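Local coordinates for lectin (Trichosanthes anguina, PDB 4HR6), which binds galactosides through beta-trefoil domains, as the carbohydrate-binding part of a nontoxic, three-chain homologue of type II ribosome-inactivating proteins, at residues Met235-Ser240 / Gln258-Phe263; Trp201-Ile206 / Lys246-Arg251; Gly140-Leu145 / Gln171-Tyr176. All coordinates share one frame; numbering follows the deposited sequence.

Contact 1: residues Met235-Ser240 / Gln258-Phe263. With AMG (methyl alpha-D-galactopyranoside), chain E.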
loop_
_atom_site.group_PDB
_atom_site.type_symbol
_atom_site.label_atom_id
_atom_site.label_comp_id
_atom_site.label_asym_id
_atom_site.label_seq_id
_atom_site.Cartn_x
_atom_site.Cartn_y
_atom_site.Cartn_z
ATOM N N MET C 235 -14.214 8.108 3.387
ATOM C CA MET C 235 -15.288 7.235 2.975
ATOM C C MET C 235 -15.676 6.352 4.171
ATOM O O MET C 235 -14.822 5.927 4.955
ATOM C CB MET C 235 -14.817 6.409 1.781
ATOM C CG MET C 235 -15.922 5.850 0.924
ATOM S SD MET C 235 -15.355 5.212 -0.662
ATOM C CE MET C 235 -14.754 6.696 -1.440
ATOM N N ASP C 236 -16.976 6.111 4.324
ATOM C CA ASP C 236 -17.532 5.658 5.598
ATOM C C ASP C 236 -18.854 4.941 5.348
ATOM O O ASP C 236 -19.742 5.473 4.673
ATOM C CB ASP C 236 -17.708 6.873 6.528
ATOM C CG ASP C 236 -18.461 6.552 7.826
ATOM O OD1 ASP C 236 -18.157 7.158 8.883
ATOM O OD2 ASP C 236 -19.366 5.714 7.789
ATOM N N VAL C 237 -18.961 3.728 5.885
ATOM C CA VAL C 237 -20.177 2.937 5.829
ATOM C C VAL C 237 -21.092 3.423 6.952
ATOM O O VAL C 237 -20.771 3.272 8.137
ATOM C CB VAL C 237 -19.905 1.423 5.981
ATOM C CG1 VAL C 237 -21.193 0.624 5.786
ATOM C CG2 VAL C 237 -18.851 0.956 4.980
ATOM N N ALA C 238 -22.218 4.027 6.565
ATOM C CA ALA C 238 -23.127 4.702 7.503
ATOM C C ALA C 238 -23.588 3.778 8.620
ATOM O O ALA C 238 -24.120 2.695 8.344
ATOM C CB ALA C 238 -24.335 5.245 6.749
ATOM N N ARG C 239 -23.355 4.201 9.865
ATOM C CA ARG C 239 -23.815 3.488 11.070
ATOM C C ARG C 239 -23.199 2.098 11.234
ATOM O O ARG C 239 -23.750 1.261 11.941
ATOM N N SER C 240 -22.060 1.863 10.581
ATOM C CA SER C 240 -21.493 0.521 10.415
ATOM C C SER C 240 -22.569 -0.484 9.998
ATOM O O SER C 240 -22.530 -1.646 10.403
ATOM C CB SER C 240 -20.795 0.056 11.700
ATOM O OG SER C 240 -19.922 1.058 12.193
ATOM N N GLN C 258 -14.593 2.715 8.407
ATOM C CA GLN C 258 -13.760 3.605 7.577
ATOM C C GLN C 258 -12.450 2.950 7.071
ATOM O O GLN C 258 -11.575 3.628 6.496
ATOM C CB GLN C 258 -13.426 4.880 8.356
ATOM C CG GLN C 258 -14.572 5.862 8.426
ATOM C CD GLN C 258 -14.221 7.124 9.183
ATOM O OE1 GLN C 258 -13.083 7.317 9.599
ATOM N NE2 GLN C 258 -15.213 7.991 9.377
ATOM N N GLN C 259 -12.330 1.639 7.260
ATOM C CA GLN C 259 -11.143 0.895 6.844
ATOM C C GLN C 259 -11.486 0.101 5.611
ATOM O O GLN C 259 -12.535 -0.517 5.544
ATOM C CB GLN C 259 -10.659 -0.025 7.970
ATOM C CG GLN C 259 -9.906 0.696 9.090
ATOM C CD GLN C 259 -9.493 -0.245 10.212
ATOM O OE1 GLN C 259 -9.239 -1.428 9.979
ATOM N NE2 GLN C 259 -9.434 0.272 11.447
ATOM N N TRP C 260 -10.583 0.120 4.637
ATOM C CA TRP C 260 -10.783 -0.499 3.337
ATOM C C TRP C 260 -9.494 -1.164 2.876
ATOM O O TRP C 260 -8.412 -0.821 3.347
ATOM C CB TRP C 260 -11.148 0.577 2.302
ATOM C CG TRP C 260 -12.337 1.407 2.668
ATOM C CD1 TRP C 260 -12.356 2.537 3.438
ATOM C CD2 TRP C 260 -13.689 1.151 2.295
ATOM N NE1 TRP C 260 -13.644 3.004 3.562
ATOM C CE2 TRP C 260 -14.479 2.177 2.851
ATOM C CE3 TRP C 260 -14.306 0.164 1.520
ATOM C CZ2 TRP C 260 -15.870 2.228 2.678
ATOM C CZ3 TRP C 260 -15.696 0.226 1.336
ATOM C CH2 TRP C 260 -16.452 1.248 1.918
ATOM N N VAL C 261 -9.601 -2.087 1.932
ATOM C CA VAL C 261 -8.437 -2.748 1.387
ATOM C C VAL C 261 -8.611 -2.785 -0.101
ATOM O O VAL C 261 -9.688 -3.145 -0.573
ATOM C CB VAL C 261 -8.301 -4.202 1.908
ATOM C CG1 VAL C 261 -7.229 -4.959 1.136
ATOM C CG2 VAL C 261 -8.025 -4.217 3.405
ATOM N N LEU C 262 -7.557 -2.418 -0.830
ATOM C CA LEU C 262 -7.535 -2.548 -2.265
ATOM C C LEU C 262 -7.136 -3.980 -2.575
ATOM O O LEU C 262 -6.013 -4.400 -2.245
ATOM C CB LEU C 262 -6.499 -1.595 -2.873
ATOM C CG LEU C 262 -6.701 -1.004 -4.275
ATOM C CD1 LEU C 262 -5.364 -0.910 -4.998
ATOM C CD2 LEU C 262 -7.692 -1.749 -5.138
ATOM N N PHE C 263 -8.028 -4.734 -3.214
ATOM C CA PHE C 263 -7.716 -6.104 -3.549
ATOM C C PHE C 263 -7.428 -6.191 -5.043
ATOM O O PHE C 263 -8.309 -6.390 -5.874
ATOM C CB PHE C 263 -8.817 -7.061 -3.077
ATOM C CG PHE C 263 -8.364 -8.489 -2.943
ATOM C CD1 PHE C 263 -7.937 -8.985 -1.719
ATOM C CD2 PHE C 263 -8.338 -9.331 -4.042
ATOM C CE1 PHE C 263 -7.513 -10.299 -1.588
ATOM C CE2 PHE C 263 -7.904 -10.653 -3.922
ATOM C CZ PHE C 263 -7.493 -11.139 -2.692
HETATM C C1 AMG E . -21.841 6.795 13.612
HETATM C C2 AMG E . -20.574 6.178 13.016
HETATM C C3 AMG E . -19.942 7.112 11.978
HETATM C C4 AMG E . -20.979 7.503 10.933
HETATM C C5 AMG E . -22.261 8.018 11.607
HETATM C C6 AMG E . -23.383 8.299 10.611
HETATM C C7 AMG E . -22.299 8.151 15.517
HETATM O O1 AMG E . -21.528 7.998 14.328
HETATM O O2 AMG E . -19.664 5.896 14.081
HETATM O O3 AMG E . -18.822 6.493 11.326
HETATM O O4 AMG E . -21.250 6.369 10.100
HETATM O O5 AMG E . -22.753 7.068 12.554
HETATM O O6 AMG E . -24.316 9.202 11.221
HETATM O O HOH W 1 -12.166 5.670 4.702
#
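Asp236 and Gln258 meet with their flat ends steeply turned, the carboxylate and amide planes 69° apart. Gln258 NE2 donates to Asp236 OD1 at 3.1 Å; the acceptor lies close to the amide plane, while the donor reaches the anti side of the carboxylate, 28° out of its plane. Gln258 is extended beyond CG (chi2 -179°), which carries its amide past the Met235 carbonyl to the acid. Its amide is also bound by the backbone of Arg251, His253 and Gly254, so a second-shell group that is itself held in place helps to set the carboxylate's rotation. That carboxylate receives O3 of the galactoside on OD1 at 2.6 Å and O4 on OD2 at 3.1 Å, and Arg239 N donates to O4 at 3.0 Å.

On the other side of the strand, Trp260 lies with its NE1 edge against the backbone. Trp260 NE1 points almost straight at Met235 O, which lies in the ring plane, but at 3.4 Å the bond is weak. A water bridges the segments, donating to both Met235 O and Gln258 O. Met235 crosses the indole at about a right angle, its SD 4.9 Å from the six-membered ring centroid, a distant Met-aromatic contact over the face. Val237 CG2 touches Trp260 CH2 obliquely at 3.9 Å. An aspartate gripping two sugar hydroxyls, backed by the glutamine of a Gln-x-Trp motif, is the signature of a ricin-type beta-trefoil galactose site.

Contact 2: residues Trp201-Ile206 / Lys246-Arg251. With AMG (methyl alpha-D-galactopyranoside), chain E.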
loop_
_atom_site.group_PDB
_atom_site.type_symbol
_atom_site.label_atom_id
_atom_site.label_comp_id
_atom_site.label_asym_id
_atom_site.label_seq_id
_atom_site.Cartn_x
_atom_site.Cartn_y
_atom_site.Cartn_z
ATOM N N TRP C 201 -24.375 14.262 6.319
ATOM C CA TRP C 201 -23.084 13.985 5.684
ATOM C C TRP C 201 -23.316 13.621 4.215
ATOM O O TRP C 201 -24.317 12.983 3.880
ATOM C CB TRP C 201 -22.382 12.820 6.380
ATOM C CG TRP C 201 -22.024 13.031 7.835
ATOM C CD1 TRP C 201 -22.647 12.479 8.920
ATOM C CD2 TRP C 201 -20.932 13.806 8.357
ATOM N NE1 TRP C 201 -22.024 12.878 10.085
ATOM C CE2 TRP C 201 -20.971 13.693 9.768
ATOM C CE3 TRP C 201 -19.929 14.589 7.772
ATOM C CZ2 TRP C 201 -20.044 14.323 10.595
ATOM C CZ3 TRP C 201 -19.012 15.226 8.602
ATOM C CH2 TRP C 201 -19.075 15.085 9.996
ATOM N N LYS C 202 -22.383 13.996 3.346
ATOM C CA LYS C 202 -22.561 13.804 1.907
ATOM C C LYS C 202 -22.527 12.330 1.529
ATOM O O LYS C 202 -21.836 11.536 2.171
ATOM C CB LYS C 202 -21.508 14.592 1.138
ATOM C CG LYS C 202 -21.630 16.099 1.350
ATOM C CD LYS C 202 -20.306 16.832 1.173
ATOM C CE LYS C 202 -19.984 17.077 -0.292
ATOM N NZ LYS C 202 -20.739 18.236 -0.848
ATOM N N VAL C 203 -23.290 11.972 0.499
ATOM C CA VAL C 203 -23.458 10.592 0.086
ATOM C C VAL C 203 -22.681 10.357 -1.205
ATOM O O VAL C 203 -22.661 11.218 -2.097
ATOM C CB VAL C 203 -24.953 10.231 -0.108
ATOM C CG1 VAL C 203 -25.126 8.958 -0.915
ATOM C CG2 VAL C 203 -25.648 10.081 1.244
ATOM N N ILE C 204 -22.047 9.186 -1.295
ATOM C CA ILE C 204 -21.169 8.868 -2.406
ATOM C C ILE C 204 -21.944 8.104 -3.452
ATOM O O ILE C 204 -22.636 7.136 -3.142
ATOM C CB ILE C 204 -19.964 7.982 -1.984
ATOM C CG1 ILE C 204 -19.268 8.515 -0.728
ATOM C CG2 ILE C 204 -18.967 7.862 -3.142
ATOM C CD1 ILE C 204 -18.716 9.909 -0.860
ATOM N N THR C 205 -21.788 8.511 -4.700
ATOM C CA THR C 205 -22.525 7.902 -5.796
ATOM C C THR C 205 -21.609 7.934 -7.010
ATOM O O THR C 205 -20.461 8.346 -6.902
ATOM C CB THR C 205 -23.876 8.662 -6.031
ATOM O OG1 THR C 205 -24.694 7.958 -6.973
ATOM C CG2 THR C 205 -23.641 10.100 -6.539
ATOM N N ILE C 206 -22.113 7.504 -8.154
ATOM C CA ILE C 206 -21.367 7.496 -9.403
ATOM C C ILE C 206 -21.916 8.545 -10.360
ATOM O O ILE C 206 -23.081 8.452 -10.768
ATOM C CB ILE C 206 -21.486 6.122 -10.087
ATOM C CG1 ILE C 206 -21.118 5.007 -9.094
ATOM C CG2 ILE C 206 -20.625 6.071 -11.346
ATOM C CD1 ILE C 206 -21.254 3.612 -9.665
ATOM N N LYS C 246 -25.863 2.879 2.179
ATOM C CA LYS C 246 -25.333 4.251 2.099
ATOM C C LYS C 246 -23.841 4.379 2.479
ATOM O O LYS C 246 -23.444 4.150 3.634
ATOM C CB LYS C 246 -26.169 5.220 2.962
ATOM C CG LYS C 246 -27.216 6.039 2.199
ATOM C CD LYS C 246 -28.524 5.276 2.023
ATOM C CE LYS C 246 -29.627 6.123 1.391
ATOM N NZ LYS C 246 -29.773 5.901 -0.077
ATOM N N ILE C 247 -23.035 4.771 1.493
ATOM C CA ILE C 247 -21.653 5.189 1.718
ATOM C C ILE C 247 -21.624 6.713 1.785
ATOM O O ILE C 247 -22.081 7.387 0.861
ATOM C CB ILE C 247 -20.719 4.721 0.582
ATOM C CG1 ILE C 247 -20.888 3.224 0.323
ATOM C CG2 ILE C 247 -19.263 5.076 0.903
ATOM C CD1 ILE C 247 -20.728 2.372 1.569
ATOM N N ILE C 248 -21.088 7.244 2.878
ATOM C CA ILE C 248 -21.022 8.677 3.087
ATOM C C ILE C 248 -19.578 9.153 3.267
ATOM O O ILE C 248 -18.665 8.340 3.402
ATOM C CB ILE C 248 -21.857 9.100 4.321
ATOM C CG1 ILE C 248 -21.246 8.562 5.617
ATOM C CG2 ILE C 248 -23.300 8.630 4.165
ATOM C CD1 ILE C 248 -21.925 9.053 6.878
ATOM N N LEU C 249 -19.410 10.476 3.296
ATOM C CA LEU C 249 -18.130 11.139 3.493
ATOM C C LEU C 249 -18.122 11.797 4.861
ATOM O O LEU C 249 -18.818 12.775 5.090
ATOM C CB LEU C 249 -17.922 12.189 2.401
ATOM C CG LEU C 249 -16.551 12.859 2.302
ATOM C CD1 LEU C 249 -15.448 11.834 2.089
ATOM C CD2 LEU C 249 -16.563 13.850 1.153
ATOM N N HIS C 250 -17.313 11.266 5.766
ATOM C CA HIS C 250 -17.434 11.561 7.182
ATOM C C HIS C 250 -16.131 12.084 7.764
ATOM O O HIS C 250 -15.081 11.969 7.152
ATOM C CB HIS C 250 -17.855 10.272 7.896
ATOM C CG HIS C 250 -18.343 10.477 9.293
ATOM N ND1 HIS C 250 -17.501 10.468 10.384
ATOM C CD2 HIS C 250 -19.587 10.679 9.781
ATOM C CE1 HIS C 250 -18.206 10.662 11.484
ATOM N NE2 HIS C 250 -19.474 10.793 11.146
ATOM N N ARG C 251 -16.220 12.676 8.946
ATOM C CA ARG C 251 -15.052 12.997 9.756
ATOM C C ARG C 251 -14.222 11.724 9.990
ATOM O O ARG C 251 -14.789 10.677 10.309
ATOM C CB ARG C 251 -15.519 13.564 11.098
ATOM C CG ARG C 251 -14.443 14.209 11.947
ATOM C CD ARG C 251 -15.005 14.667 13.289
ATOM N NE ARG C 251 -14.211 15.761 13.851
ATOM C CZ ARG C 251 -14.408 17.061 13.611
ATOM N NH1 ARG C 251 -15.394 17.480 12.821
ATOM N NH2 ARG C 251 -13.608 17.958 14.175
HETATM C C1 AMG E . -21.841 6.795 13.612
HETATM C C2 AMG E . -20.574 6.178 13.016
HETATM C C3 AMG E . -19.942 7.112 11.978
HETATM C C4 AMG E . -20.979 7.503 10.933
HETATM C C5 AMG E . -22.261 8.018 11.607
HETATM C C6 AMG E . -23.383 8.299 10.611
HETATM C C7 AMG E . -22.299 8.151 15.517
HETATM O O1 AMG E . -21.528 7.998 14.328
HETATM O O2 AMG E . -19.664 5.896 14.081
HETATM O O3 AMG E . -18.822 6.493 11.326
HETATM O O4 AMG E . -21.250 6.369 10.100
HETATM O O5 AMG E . -22.753 7.068 12.554
HETATM O O6 AMG E . -24.316 9.202 11.221
HETATM O O HOH W 2 -19.796 15.339 4.251
HETATM O O HOH W 3 -23.674 4.804 -1.291
#
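Trp201 reaches across to strand 247-250 and lies against His250, at the edge of a galactoside site in a ricin-type beta-trefoil. With CG beside its own backbone N (chi1 -62°), the indole swings over the partner strand. Its CB meets Ile248 CD1 at 3.8 Å, and CG and CD1 continue along that methyl and His250 CD2. NE1 and CE2 then come closest to the histidine: Trp201 NE1 is 3.3 Å from His250 CD2, which stands over the indole face toward its rim. NE1 also nears His250 NE2, but the angle is too poor for a hydrogen bond. On the benzo side CE3 meets Leu249 O, while CZ3 and CH2 run up to the backbone N and CB of Arg251. The planes of the six-membered and imidazole rings are 45° apart, an oblique pairing that is neither a stack nor a T-shape.

His250 is sandwiched, with Trp201 CZ2 over one face and the sugar over the opposite one, where His250 NE2 lies 3.6 Å from AMG C4. Its rotation is fixed by His250 ND1, which donates in plane to a lone pair of Arg251 O at 2.7 Å; the same carbonyl also accepts from Gln258.

The strands beneath run antiparallel but splayed, their short axes at 134°. Val203 and Ile248 form a non-hydrogen-bonded pair, with their CG2 methyls in contact, and Leu249 N donates to Lys202 O at 2.9 Å. On the other face Ile204 CD1 touches Leu249 CB, next to Trp217. Beyond the last direct bond, from Ile204 N to Ile247 O at 2.8 Å, a water links Ile204 O and Ile247 N, accepting from the latter at 2.9 Å.

Contact 3: residues Gly140-Leu145 / Gln171-Tyr176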
loop_
_atom_site.group_PDB
_atom_site.type_symbol
_atom_site.label_atom_id
_atom_site.label_comp_id
_atom_site.label_asym_id
_atom_site.label_seq_id
_atom_site.Cartn_x
_atom_site.Cartn_y
_atom_site.Cartn_z
ATOM N N GLY C 140 -8.718 -3.034 -9.301
ATOM C CA GLY C 140 -9.018 -3.988 -8.246
ATOM C C GLY C 140 -10.395 -3.857 -7.640
ATOM O O GLY C 140 -11.210 -3.037 -8.084
ATOM N N SER C 141 -10.663 -4.699 -6.643
ATOM C CA SER C 141 -11.863 -4.576 -5.820
ATOM C C SER C 141 -11.527 -3.736 -4.630
ATOM O O SER C 141 -10.360 -3.631 -4.248
ATOM C CB SER C 141 -12.343 -5.941 -5.330
ATOM O OG SER C 141 -12.518 -6.819 -6.420
ATOM N N ILE C 142 -12.550 -3.118 -4.051
ATOM C CA ILE C 142 -12.384 -2.340 -2.851
ATOM C C ILE C 142 -13.208 -3.007 -1.769
ATOM O O ILE C 142 -14.438 -3.116 -1.900
ATOM C CB ILE C 142 -12.834 -0.895 -3.047
ATOM C CG1 ILE C 142 -12.044 -0.262 -4.180
ATOM C CG2 ILE C 142 -12.653 -0.117 -1.761
ATOM C CD1 ILE C 142 -12.553 1.108 -4.596
ATOM N N VAL C 143 -12.525 -3.446 -0.702
ATOM C CA VAL C 143 -13.114 -4.292 0.322
ATOM C C VAL C 143 -13.274 -3.483 1.591
ATOM O O VAL C 143 -12.360 -2.811 2.012
ATOM C CB VAL C 143 -12.239 -5.542 0.584
ATOM C CG1 VAL C 143 -12.909 -6.487 1.577
ATOM C CG2 VAL C 143 -11.963 -6.277 -0.719
ATOM N N GLY C 144 -14.457 -3.543 2.189
ATOM C CA GLY C 144 -14.765 -2.791 3.387
ATOM C C GLY C 144 -15.121 -3.768 4.475
ATOM O O GLY C 144 -14.782 -4.961 4.383
ATOM N N LEU C 145 -15.798 -3.281 5.509
ATOM C CA LEU C 145 -16.012 -4.112 6.680
ATOM C C LEU C 145 -16.861 -5.335 6.354
ATOM O O LEU C 145 -17.586 -5.375 5.349
ATOM C CB LEU C 145 -16.582 -3.324 7.858
ATOM C CG LEU C 145 -18.085 -3.215 8.006
ATOM C CD1 LEU C 145 -18.399 -2.572 9.353
ATOM C CD2 LEU C 145 -18.658 -2.435 6.831
ATOM N N GLN C 171 -18.019 -5.033 -9.581
ATOM C CA GLN C 171 -17.172 -4.931 -8.392
ATOM C C GLN C 171 -15.724 -4.549 -8.728
ATOM O O GLN C 171 -14.872 -4.510 -7.840
ATOM C CB GLN C 171 -17.227 -6.251 -7.604
ATOM C CG GLN C 171 -18.614 -6.520 -7.022
ATOM C CD GLN C 171 -18.648 -7.636 -5.993
ATOM O OE1 GLN C 171 -17.741 -8.464 -5.929
ATOM N NE2 GLN C 171 -19.711 -7.667 -5.181
ATOM N N SER C 172 -15.462 -4.235 -9.998
ATOM C CA SER C 172 -14.118 -3.904 -10.455
ATOM C C SER C 172 -13.976 -2.409 -10.733
ATOM O O SER C 172 -14.772 -1.808 -11.482
ATOM C CB SER C 172 -13.752 -4.735 -11.683
ATOM O OG SER C 172 -12.502 -4.322 -12.213
ATOM N N TRP C 173 -12.957 -1.823 -10.109
ATOM C CA TRP C 173 -12.713 -0.384 -10.118
ATOM C C TRP C 173 -11.331 -0.083 -10.664
ATOM O O TRP C 173 -10.390 -0.888 -10.520
ATOM C CB TRP C 173 -12.843 0.167 -8.707
ATOM C CG TRP C 173 -14.180 -0.136 -8.114
ATOM C CD1 TRP C 173 -14.513 -1.202 -7.341
ATOM C CD2 TRP C 173 -15.378 0.625 -8.289
ATOM N NE1 TRP C 173 -15.846 -1.151 -7.002
ATOM C CE2 TRP C 173 -16.402 -0.037 -7.576
ATOM C CE3 TRP C 173 -15.686 1.803 -8.980
ATOM C CZ2 TRP C 173 -17.716 0.445 -7.532
ATOM C CZ3 TRP C 173 -16.988 2.287 -8.929
ATOM C CH2 TRP C 173 -17.987 1.605 -8.213
ATOM N N ALA C 174 -11.210 1.078 -11.296
ATOM C CA ALA C 174 -9.964 1.502 -11.882
ATOM C C ALA C 174 -9.523 2.783 -11.210
ATOM O O ALA C 174 -10.255 3.776 -11.213
ATOM C CB ALA C 174 -10.129 1.706 -13.370
ATOM N N LEU C 175 -8.327 2.738 -10.615
ATOM C CA LEU C 175 -7.750 3.880 -9.914
ATOM C C LEU C 175 -6.803 4.647 -10.845
ATOM O O LEU C 175 -5.781 4.123 -11.291
ATOM C CB LEU C 175 -7.012 3.419 -8.666
ATOM C CG LEU C 175 -7.844 2.987 -7.452
ATOM C CD1 LEU C 175 -8.946 1.995 -7.808
ATOM C CD2 LEU C 175 -6.921 2.383 -6.408
ATOM N N TYR C 176 -7.154 5.896 -11.127
ATOM C CA TYR C 176 -6.435 6.709 -12.108
ATOM C C TYR C 176 -5.448 7.626 -11.409
ATOM O O TYR C 176 -5.615 7.961 -10.230
ATOM C CB TYR C 176 -7.425 7.542 -12.961
ATOM C CG TYR C 176 -7.935 6.827 -14.191
ATOM C CD1 TYR C 176 -8.660 5.656 -14.079
ATOM C CD2 TYR C 176 -7.694 7.330 -15.475
ATOM C CE1 TYR C 176 -9.123 4.978 -15.192
ATOM C CE2 TYR C 176 -8.154 6.658 -16.599
ATOM C CZ TYR C 176 -8.871 5.480 -16.446
ATOM O OH TYR C 176 -9.339 4.792 -17.541
HETATM O O HOH W 4 -15.103 -3.986 -5.320
#
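Gln171 O takes a hydrogen bond of 2.6 Å from a water, which in turn accepts from Ile142 N at 3.0 Å. This water extends the pairing of segments 140-145 and 171-176 past the point where direct bonds end, and it also lies in the plane of the Trp173 indole, at the ring's edge. Ser141 OG stands 3.6 Å from Gln171 O, a distance that supports packing alone.

The direct pairing is between Gly140 and Trp173, an antiparallel hydrogen-bonded pair. Gly140 N donates to Trp173 O at 3.0 Å and Trp173 N returns a bond to Gly140 O at 2.9 Å.

From this pair the indole turns alongside strand 138-143, its CG beside the backbone N (chi1 -57°), so that Gly140 O lies near the ring's edge and Ile142 comes over a face. Ile142 and Trp173 cross at about a right angle, and the end methyl does the touching: Ile142 CD1 is 4.1 Å from Trp173 CG, above the pyrrole part of the ring. The buried indole NE1 is satisfied by Leu150 O on strand 148-153. Gln171 and Trp173 are the ends of a Gln-x-Trp motif, the recurrent sequence of ricin-type beta-trefoils.

Strand 138-143 is flanked in its four-stranded antiparallel sheet by 173-175 and 261-263, with 181-183 beyond 173-175 supplying Ile181 and Val183 to the apolar packing around Trp173.

In the fold
All three contacts belong to the second beta-trefoil lectin domain. Contact 3 comes first along the chain and closes before the others open; contacts 1 and 2 interleave, segment 201-206 leading and 258-263 ending the series. The centres of contacts 1 and 2 are about 11 Å apart, as are those of 1 and 3, against about 16 Å for 2 and 3. Contacts 1 and 2 share a sheet through neighbouring strands 234-237 and 247-250, and both touch the galactoside. Contact 1 also joins contact 3, because strand 261-263 pairs with 138-143. Contact 1 thus connects the sugar site to the sheet where the domain's first and last strands meet.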